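Local coordinates for uncharacterized protein (Staphylococcus aureus subsp. aureus, PDB 4H0A), which is of unknown function but belongs to the CAP superfamily of cysteine-rich secretory proteins and carries a CAP-associated N-terminal region ahead of its CAP domain, at residues A[126-135]-A[172-180]; A[230-238]-A[256-266]. One frame throughout, in Å; residues are numbered along the deposited sequence. Where two conformers were deposited one is given.

Contact 1: A[126-135]-A[172-180]; sequences FKVDGKKYEF and LTKEMLADI
Phe-126, Val-128, Tyr-133 and Phe-135 of a beta hairpin, closed by a type I' turn from Val-128 to Lys-131, pack against helix 174-180 in the CAP-associated N-terminal region. Strand 126-128 runs nearly perpendicular to the helix, at 86°. Phe-126 and Val-128 of this strand and Tyr-133 and Phe-135 of the next all face the helix. Lys-174 runs alongside the Phe-126 side chain in the reverse sense: the lysine CB lies over one face of the Phe-126 ring, 4.0 Å from its centroid, a CH-pi contact. The opposite face of that ring has Tyr-133 O above it, offset toward the rim. Ala-178 serves two rings differently. Its CB stands 3.8 Å from the Tyr-133 centroid and only 7° off the ring normal, hence over the centre of the face, yet it meets Phe-126 at the edge, near the ring plane. Leu-177 meets both phenylalanines obliquely, its CD2 3.7 Å from Phe-126 CE2 and its CG equally close to Phe-135 CE2. The Phe-135 ring is held from outside the contact too, edge-to-face with Tyr-183. Toward the turn, Val-128 sets CG1 against Glu-175 CB, at 4.0 Å, and CG2 against the backbone of Lys-174. The lysine chain runs extended until it bends at chi4 (72°), bringing the ammonium back to the hairpin. Beside it, Glu-175 OE1 forms a long salt bridge within the helix, and a water accepts from Asp-129 N and, weakly, from Lys-174 NZ. Lys-174 NZ donates a 2.8 Å hydrogen bond to Lys-127 O, approaching in the carbonyl plane.

Contact 2: A[230-238]-A[256-266]; sequences DLAHIASNN and ALRGQLDKNHV
Ile-234 meets Gln-260 and Leu-261 with both its branches, CG2 and the CG1-CD1 arm, and is the apolar centre of this helix pair. Its CG2 lies 3.7 Å from Gln-260 CB, the two side chains lying alongside and pointing opposite ways. CD1 meets Leu-261 CD2 at 3.8 Å, the two side chains crossing at about a right angle, and also touches Val-266 CG2. With CG1 beside the backbone N (chi1 -71°) and CD1 extended beyond it, the isoleucine reaches past Gln-260 toward the helix end. Leu-231 adds a methyl pair, CD2 to Leu-261 CD2 at 3.6 Å.

Polar groups gather round this apolar patch. The Gln-260 side-chain amide lies against Asn-238, the two amide planes almost perpendicular at 89°. Asn-264 packs alongside Ile-234, its ND2 4.1 Å from Ile-234 CG1, and the same ND2 bonds back to Gln-260 O at 2.7 Å, tilted 17° from the carbonyl plane. That oxygen also accepts from Asn-264 N, so two bonds from one residue grip it.

Backbone bonds finish the helix: Val-266 N to Leu-261 O and His-265 N to Asp-262 O, with His-265 at positive phi, make a Schellman motif. It carries Val-266 back against Ile-234. Behind the pair, Ile-319 of strand 315-322 touches both Ile-234 and Leu-257, consistent with the helix layer packed on a central sheet in the alpha-beta-alpha sandwich of CAP domains.

After strands 61-65 to 89-96 have built four strands of the seven-stranded antiparallel sheet, the chain forms the hairpin of contact 1, then passes through helix 139-144 and strands 145-150, 153-159 and 166-172 before helix 174-180 closes that loop of 36 intervening residues. Strand 166-172 belongs to the large sheet, so contact 1 ties the small three-stranded sheet to a helix that follows directly from it. Contact 2 opens only afterwards and closes a shorter loop of 17 residues, joining two successive helices beside the mixed sheet. The contacts are in series, neither nested nor crossed. The centres of contact 1, in the CAP-associated N-terminal region, and contact 2, in the CAP domain, lie about 41 Å apart.

Contact 1: A[126-135]-A[172-180]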
loop_
_atom_site.group_PDB
_atom_site.type_symbol
_atom_site.label_atom_id
_atom_site.label_comp_id
_atom_site.label_asym_id
_atom_site.label_seq_id
_atom_site.Cartn_x
_atom_site.Cartn_y
_atom_site.Cartn_z
ATOM N N PHE A 126 -1.729 4.319 -21.922
ATOM C CA PHE A 126 -0.517 3.635 -22.370
ATOM C C PHE A 126 -0.860 2.261 -22.917
ATOM O O PHE A 126 -1.985 1.789 -22.737
ATOM C CB PHE A 126 0.503 3.508 -21.209
ATOM C CG PHE A 126 -0.032 2.793 -19.993
ATOM C CD1 PHE A 126 -0.017 1.408 -19.919
ATOM C CD2 PHE A 126 -0.515 3.503 -18.906
ATOM C CE1 PHE A 126 -0.501 0.746 -18.792
ATOM C CE2 PHE A 126 -1.005 2.840 -17.782
ATOM C CZ PHE A 126 -0.991 1.464 -17.729
ATOM N N LYS A 127 0.124 1.597 -23.532
ATOM C CA LYS A 127 -0.035 0.232 -24.039
ATOM C C LYS A 127 0.933 -0.702 -23.342
ATOM O O LYS A 127 2.071 -0.310 -23.082
ATOM C CB LYS A 127 0.192 0.167 -25.558
ATOM C CG LYS A 127 -0.901 0.848 -26.364
ATOM C CD LYS A 127 -0.787 0.528 -27.850
ATOM C CE LYS A 127 -1.953 1.098 -28.626
ATOM N NZ LYS A 127 -1.926 0.677 -30.056
ATOM N N VAL A 128 0.469 -1.916 -23.000
ATOM C CA VAL A 128 1.280 -2.990 -22.414
ATOM C C VAL A 128 1.149 -4.167 -23.363
ATOM O O VAL A 128 0.075 -4.781 -23.403
ATOM C CB VAL A 128 0.874 -3.367 -20.967
ATOM C CG1 VAL A 128 1.551 -4.665 -20.517
ATOM C CG2 VAL A 128 1.199 -2.240 -20.004
ATOM N N ASP A 129 2.210 -4.450 -24.159
ATOM C CA ASP A 129 2.210 -5.546 -25.130
ATOM C C ASP A 129 1.082 -5.346 -26.184
ATOM O O ASP A 129 0.390 -6.300 -26.545
ATOM C CB ASP A 129 2.068 -6.883 -24.362
ATOM C CG ASP A 129 2.276 -8.136 -25.169
ATOM O OD1 ASP A 129 2.839 -8.041 -26.273
ATOM O OD2 ASP A 129 1.853 -9.217 -24.703
ATOM N N GLY A 130 0.894 -4.095 -26.625
ATOM C CA GLY A 130 -0.122 -3.727 -27.611
ATOM C C GLY A 130 -1.530 -3.478 -27.086
ATOM O O GLY A 130 -2.354 -2.929 -27.819
ATOM N N LYS A 131 -1.840 -3.866 -25.833
ATOM C CA LYS A 131 -3.177 -3.689 -25.255
ATOM C C LYS A 131 -3.272 -2.321 -24.598
ATOM O O LYS A 131 -2.454 -2.000 -23.743
ATOM C CB LYS A 131 -3.469 -4.802 -24.241
ATOM C CG LYS A 131 -4.901 -4.840 -23.731
ATOM C CD LYS A 131 -5.112 -6.005 -22.759
ATOM C CE LYS A 131 -6.258 -5.766 -21.806
ATOM N NZ LYS A 131 -6.373 -6.849 -20.790
ATOM N N LYS A 132 -4.273 -1.523 -24.977
ATOM C CA LYS A 132 -4.437 -0.180 -24.422
ATOM C C LYS A 132 -5.044 -0.220 -23.018
ATOM O O LYS A 132 -5.965 -0.992 -22.756
ATOM C CB LYS A 132 -5.309 0.696 -25.345
ATOM C CG LYS A 132 -5.605 2.087 -24.769
ATOM C CD LYS A 132 -5.915 3.114 -25.842
ATOM C CE LYS A 132 -6.773 4.246 -25.315
ATOM N NZ LYS A 132 -6.751 5.428 -26.217
ATOM N N TYR A 133 -4.511 0.625 -22.128
ATOM C CA TYR A 133 -5.001 0.833 -20.768
ATOM C C TYR A 133 -5.242 2.315 -20.581
ATOM O O TYR A 133 -4.342 3.105 -20.859
ATOM C CB TYR A 133 -3.994 0.326 -19.728
ATOM C CG TYR A 133 -3.911 -1.177 -19.683
ATOM C CD1 TYR A 133 -3.061 -1.871 -20.528
ATOM C CD2 TYR A 133 -4.740 -1.915 -18.847
ATOM C CE1 TYR A 133 -3.008 -3.262 -20.518
ATOM C CE2 TYR A 133 -4.690 -3.306 -18.822
ATOM C CZ TYR A 133 -3.829 -3.979 -19.668
ATOM O OH TYR A 133 -3.782 -5.352 -19.642
ATOM N N GLU A 134 -6.451 2.704 -20.169
ATOM C CA GLU A 134 -6.775 4.106 -19.906
ATOM C C GLU A 134 -7.467 4.196 -18.561
ATOM O O GLU A 134 -8.460 3.501 -18.343
ATOM C CB GLU A 134 -7.644 4.701 -21.011
ATOM C CG GLU A 134 -7.662 6.218 -20.947
ATOM C CD GLU A 134 -8.555 6.887 -21.969
ATOM O OE1 GLU A 134 -9.296 6.168 -22.677
ATOM O OE2 GLU A 134 -8.531 8.137 -22.045
ATOM N N PHE A 135 -6.924 5.004 -17.642
ATOM C CA PHE A 135 -7.486 5.143 -16.301
ATOM C C PHE A 135 -8.363 6.371 -16.183
ATOM O O PHE A 135 -8.022 7.420 -16.722
ATOM C CB PHE A 135 -6.374 5.233 -15.249
ATOM C CG PHE A 135 -5.612 3.952 -15.034
ATOM C CD1 PHE A 135 -6.258 2.806 -14.588
ATOM C CD2 PHE A 135 -4.237 3.910 -15.197
ATOM C CE1 PHE A 135 -5.543 1.640 -14.327
ATOM C CE2 PHE A 135 -3.529 2.737 -14.949
ATOM C CZ PHE A 135 -4.186 1.610 -14.524
ATOM N N LEU A 172 6.938 3.091 -10.546
ATOM C CA LEU A 172 6.685 1.793 -11.174
ATOM C C LEU A 172 6.525 1.894 -12.685
ATOM O O LEU A 172 6.278 2.971 -13.225
ATOM C CB LEU A 172 5.443 1.105 -10.553
ATOM C CG LEU A 172 4.026 1.625 -10.913
ATOM C CD1 LEU A 172 2.972 0.832 -10.153
ATOM C CD2 LEU A 172 3.861 3.117 -10.597
ATOM N N THR A 173 6.679 0.750 -13.363
ATOM C CA THR A 173 6.535 0.687 -14.815
ATOM C C THR A 173 5.070 0.585 -15.193
ATOM O O THR A 173 4.230 0.229 -14.368
ATOM C CB THR A 173 7.301 -0.507 -15.392
ATOM O OG1 THR A 173 6.693 -1.709 -14.924
ATOM C CG2 THR A 173 8.779 -0.484 -15.029
ATOM N N LYS A 174 4.771 0.857 -16.458
ATOM C CA LYS A 174 3.414 0.720 -16.979
ATOM C C LYS A 174 2.875 -0.739 -16.857
ATOM O O LYS A 174 1.684 -0.919 -16.600
ATOM C CB LYS A 174 3.344 1.191 -18.437
ATOM C CG LYS A 174 4.228 0.449 -19.431
ATOM C CD LYS A 174 4.224 1.201 -20.782
ATOM C CE LYS A 174 5.176 0.599 -21.783
ATOM N NZ LYS A 174 4.695 -0.698 -22.314
ATOM N N GLU A 175 3.740 -1.765 -16.944
ATOM C CA GLU A 175 3.232 -3.150 -16.833
ATOM C C GLU A 175 2.869 -3.441 -15.386
ATOM O O GLU A 175 1.845 -4.083 -15.178
ATOM C CB GLU A 175 4.115 -4.268 -17.445
ATOM C CG GLU A 175 5.567 -3.947 -17.715
ATOM C CD GLU A 175 5.880 -2.961 -18.826
ATOM O OE1 GLU A 175 5.383 -3.141 -19.961
ATOM O OE2 GLU A 175 6.596 -1.975 -18.539
HETATM N N MSE A 176 3.602 -2.890 -14.380
HETATM C CA MSE A 176 3.187 -3.091 -12.989
HETATM C C MSE A 176 1.875 -2.356 -12.746
HETATM O O MSE A 176 0.986 -2.879 -12.080
HETATM C CB MSE A 176 4.261 -2.593 -11.986
HETATM C CG MSE A 176 3.883 -2.824 -10.528
HETATM SE SE MSE A 176 4.196 -4.673 -10.050
HETATM C CE MSE A 176 2.501 -5.360 -10.067
ATOM N N LEU A 177 1.765 -1.140 -13.263
ATOM C CA LEU A 177 0.562 -0.333 -13.108
ATOM C C LEU A 177 -0.671 -1.061 -13.710
ATOM O O LEU A 177 -1.716 -1.107 -13.068
ATOM C CB LEU A 177 0.789 1.031 -13.792
ATOM C CG LEU A 177 -0.168 2.150 -13.472
ATOM C CD1 LEU A 177 -0.123 2.536 -12.017
ATOM C CD2 LEU A 177 0.166 3.371 -14.305
ATOM N N ALA A 178 -0.530 -1.689 -14.887
ATOM C CA ALA A 178 -1.638 -2.453 -15.493
ATOM C C ALA A 178 -2.000 -3.682 -14.644
ATOM O O ALA A 178 -3.173 -4.034 -14.525
ATOM C CB ALA A 178 -1.267 -2.909 -16.896
ATOM N N ASP A 179 -0.994 -4.327 -14.052
ATOM C CA ASP A 179 -1.210 -5.496 -13.212
ATOM C C ASP A 179 -1.909 -5.101 -11.890
ATOM O O ASP A 179 -2.902 -5.729 -11.529
ATOM C CB ASP A 179 0.127 -6.189 -12.956
ATOM C CG ASP A 179 -0.005 -7.573 -12.371
ATOM O OD1 ASP A 179 -0.056 -7.687 -11.135
ATOM O OD2 ASP A 179 -0.036 -8.544 -13.154
ATOM N N ILE A 180 -1.432 -4.051 -11.197
ATOM C CA ILE A 180 -2.059 -3.589 -9.949
ATOM C C ILE A 180 -3.442 -3.019 -10.240
ATOM O O ILE A 180 -4.367 -3.300 -9.480
ATOM C CB ILE A 180 -1.192 -2.533 -9.192
ATOM C CG1 ILE A 180 0.093 -3.170 -8.682
ATOM C CG2 ILE A 180 -1.988 -1.888 -8.023
ATOM C CD1 ILE A 180 1.087 -2.210 -8.049
HETATM O O HOH W 1 5.197 -3.154 -24.144
#

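Contact 2: A[230-238]-A[256-266]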
loop_
_atom_site.group_PDB
_atom_site.type_symbol
_atom_site.label_atom_id
_atom_site.label_comp_id
_atom_site.label_asym_id
_atom_site.label_seq_id
_atom_site.Cartn_x
_atom_site.Cartn_y
_atom_site.Cartn_z
ATOM N N ASP A 230 -3.466 -13.273 19.295
ATOM C CA ASP A 230 -4.872 -13.560 19.607
ATOM C C ASP A 230 -5.801 -12.692 18.741
ATOM O O ASP A 230 -6.840 -13.183 18.299
ATOM C CB ASP A 230 -5.202 -13.362 21.099
ATOM C CG ASP A 230 -4.446 -14.257 22.065
ATOM O OD1 ASP A 230 -4.057 -15.377 21.663
ATOM O OD2 ASP A 230 -4.280 -13.856 23.238
ATOM N N LEU A 231 -5.440 -11.415 18.503
ATOM C CA LEU A 231 -6.226 -10.541 17.624
ATOM C C LEU A 231 -6.149 -11.040 16.183
ATOM O O LEU A 231 -7.140 -10.964 15.461
ATOM C CB LEU A 231 -5.729 -9.092 17.686
ATOM C CG LEU A 231 -5.890 -8.354 18.997
ATOM C CD1 LEU A 231 -5.333 -6.947 18.889
ATOM C CD2 LEU A 231 -7.337 -8.308 19.425
ATOM N N ALA A 232 -4.973 -11.557 15.769
ATOM C CA ALA A 232 -4.781 -12.111 14.427
ATOM C C ALA A 232 -5.661 -13.350 14.243
ATOM O O ALA A 232 -6.238 -13.531 13.173
ATOM C CB ALA A 232 -3.312 -12.449 14.196
ATOM N N HIS A 233 -5.787 -14.183 15.300
ATOM C CA HIS A 233 -6.645 -15.378 15.283
ATOM C C HIS A 233 -8.097 -14.964 15.141
ATOM O O HIS A 233 -8.837 -15.547 14.342
ATOM C CB HIS A 233 -6.459 -16.223 16.566
ATOM C CG HIS A 233 -7.526 -17.255 16.795
ATOM N ND1 HIS A 233 -8.609 -17.001 17.618
ATOM C CD2 HIS A 233 -7.635 -18.512 16.307
ATOM C CE1 HIS A 233 -9.339 -18.106 17.607
ATOM N NE2 HIS A 233 -8.788 -19.044 16.838
ATOM N N ILE A 234 -8.513 -13.965 15.939
ATOM C CA ILE A 234 -9.886 -13.459 15.900
ATOM C C ILE A 234 -10.165 -12.881 14.496
ATOM O O ILE A 234 -11.209 -13.173 13.926
ATOM C CB ILE A 234 -10.134 -12.411 17.026
ATOM C CG1 ILE A 234 -10.170 -13.104 18.407
ATOM C CG2 ILE A 234 -11.432 -11.620 16.776
ATOM C CD1 ILE A 234 -9.949 -12.170 19.607
ATOM N N ALA A 235 -9.223 -12.092 13.940
ATOM C CA ALA A 235 -9.367 -11.496 12.602
ATOM C C ALA A 235 -9.542 -12.557 11.522
ATOM O O ALA A 235 -10.385 -12.399 10.641
ATOM C CB ALA A 235 -8.151 -10.641 12.267
ATOM N N SER A 236 -8.758 -13.640 11.602
ATOM C CA SER A 236 -8.837 -14.741 10.651
ATOM C C SER A 236 -10.187 -15.461 10.747
ATOM O O SER A 236 -10.793 -15.719 9.709
ATOM C CB SER A 236 -7.686 -15.720 10.873
ATOM O OG SER A 236 -7.772 -16.822 9.990
ATOM N N ASN A 237 -10.661 -15.771 11.974
ATOM C CA ASN A 237 -11.973 -16.413 12.165
ATOM C C ASN A 237 -13.092 -15.500 11.751
ATOM O O ASN A 237 -14.051 -15.961 11.128
ATOM C CB ASN A 237 -12.200 -16.832 13.627
ATOM C CG ASN A 237 -11.629 -18.172 13.962
ATOM O OD1 ASN A 237 -11.394 -19.004 13.088
ATOM N ND2 ASN A 237 -11.399 -18.428 15.236
ATOM N N ASN A 238 -12.987 -14.209 12.088
ATOM C CA ASN A 238 -14.018 -13.235 11.731
ATOM C C ASN A 238 -14.109 -13.122 10.217
ATOM O O ASN A 238 -15.205 -13.110 9.664
ATOM C CB ASN A 238 -13.721 -11.865 12.363
ATOM C CG ASN A 238 -14.856 -10.884 12.323
ATOM O OD1 ASN A 238 -16.013 -11.224 12.048
ATOM N ND2 ASN A 238 -14.554 -9.642 12.656
ATOM N N ALA A 256 -19.910 -9.203 16.821
ATOM C CA ALA A 256 -19.060 -10.362 16.515
ATOM C C ALA A 256 -17.613 -10.124 16.982
ATOM O O ALA A 256 -16.960 -11.072 17.410
ATOM C CB ALA A 256 -19.076 -10.659 15.022
ATOM N N LEU A 257 -17.121 -8.869 16.911
ATOM C CA LEU A 257 -15.763 -8.520 17.349
ATOM C C LEU A 257 -15.677 -8.501 18.878
ATOM O O LEU A 257 -14.806 -9.157 19.448
ATOM C CB LEU A 257 -15.342 -7.151 16.775
ATOM C CG LEU A 257 -13.988 -6.582 17.231
ATOM C CD1 LEU A 257 -12.865 -7.547 16.958
ATOM C CD2 LEU A 257 -13.716 -5.261 16.563
ATOM N N ARG A 258 -16.563 -7.739 19.539
ATOM C CA ARG A 258 -16.574 -7.649 21.006
ATOM C C ARG A 258 -16.943 -8.993 21.655
ATOM O O ARG A 258 -16.482 -9.271 22.757
ATOM C CB ARG A 258 -17.508 -6.537 21.492
ATOM C CG ARG A 258 -16.879 -5.168 21.307
ATOM C CD ARG A 258 -17.824 -4.031 21.627
ATOM N NE ARG A 258 -17.117 -2.751 21.678
ATOM C CZ ARG A 258 -17.689 -1.572 21.915
ATOM N NH1 ARG A 258 -19.000 -1.489 22.128
ATOM N NH2 ARG A 258 -16.956 -0.466 21.941
ATOM N N GLY A 259 -17.732 -9.812 20.959
ATOM C CA GLY A 259 -18.093 -11.146 21.416
ATOM C C GLY A 259 -16.931 -12.114 21.327
ATOM O O GLY A 259 -16.736 -12.924 22.235
ATOM N N GLN A 260 -16.143 -12.035 20.232
ATOM C CA GLN A 260 -14.971 -12.891 20.044
ATOM C C GLN A 260 -13.851 -12.513 21.026
ATOM O O GLN A 260 -13.128 -13.404 21.465
ATOM C CB GLN A 260 -14.454 -12.848 18.595
ATOM C CG GLN A 260 -15.211 -13.776 17.655
ATOM C CD GLN A 260 -14.711 -13.674 16.228
ATOM O OE1 GLN A 260 -15.205 -12.874 15.428
ATOM N NE2 GLN A 260 -13.703 -14.465 15.876
ATOM N N LEU A 261 -13.704 -11.221 21.382
ATOM C CA LEU A 261 -12.675 -10.797 22.343
ATOM C C LEU A 261 -12.982 -11.337 23.740
ATOM O O LEU A 261 -12.079 -11.839 24.409
ATOM C CB LEU A 261 -12.541 -9.268 22.392
ATOM C CG LEU A 261 -11.873 -8.634 21.177
ATOM C CD1 LEU A 261 -12.242 -7.174 21.053
ATOM C CD2 LEU A 261 -10.367 -8.768 21.246
ATOM N N ASP A 262 -14.258 -11.257 24.161
ATOM C CA ASP A 262 -14.717 -11.764 25.460
ATOM C C ASP A 262 -14.642 -13.294 25.505
ATOM O O ASP A 262 -14.185 -13.845 26.504
ATOM C CB ASP A 262 -16.152 -11.293 25.755
ATOM C CG ASP A 262 -16.287 -9.790 25.925
ATOM O OD1 ASP A 262 -15.357 -9.058 25.518
ATOM O OD2 ASP A 262 -17.333 -9.344 26.442
ATOM N N LYS A 263 -15.051 -13.970 24.413
ATOM C CA LYS A 263 -14.979 -15.433 24.268
ATOM C C LYS A 263 -13.528 -15.940 24.402
ATOM O O LYS A 263 -13.308 -17.015 24.955
ATOM C CB LYS A 263 -15.555 -15.845 22.897
ATOM C CG LYS A 263 -15.552 -17.343 22.592
ATOM C CD LYS A 263 -16.073 -17.604 21.185
ATOM C CE LYS A 263 -15.921 -19.043 20.761
ATOM N NZ LYS A 263 -16.245 -19.225 19.320
ATOM N N ASN A 264 -12.551 -15.155 23.917
ATOM C CA ASN A 264 -11.128 -15.498 23.955
ATOM C C ASN A 264 -10.405 -14.909 25.196
ATOM O O ASN A 264 -9.177 -14.978 25.264
ATOM C CB ASN A 264 -10.451 -15.020 22.667
ATOM C CG ASN A 264 -10.797 -15.862 21.462
ATOM O OD1 ASN A 264 -9.966 -16.602 20.949
ATOM N ND2 ASN A 264 -12.003 -15.753 20.942
ATOM N N HIS A 265 -11.164 -14.373 26.182
ATOM C CA HIS A 265 -10.651 -13.806 27.432
ATOM C C HIS A 265 -9.572 -12.728 27.210
ATOM O O HIS A 265 -8.644 -12.611 28.014
ATOM C CB HIS A 265 -10.113 -14.922 28.337
ATOM C CG HIS A 265 -11.109 -16.014 28.572
ATOM N ND1 HIS A 265 -12.263 -15.789 29.299
ATOM C CD2 HIS A 265 -11.102 -17.297 28.147
ATOM C CE1 HIS A 265 -12.917 -16.940 29.303
ATOM N NE2 HIS A 265 -12.253 -17.876 28.623
ATOM N N VAL A 266 -9.716 -11.917 26.148
ATOM C CA VAL A 266 -8.786 -10.825 25.857
ATOM C C VAL A 266 -9.201 -9.620 26.702
ATOM O O VAL A 266 -10.385 -9.283 26.715
ATOM C CB VAL A 266 -8.774 -10.485 24.340
ATOM C CG1 VAL A 266 -7.827 -9.322 24.038
ATOM C CG2 VAL A 266 -8.404 -11.712 23.508
#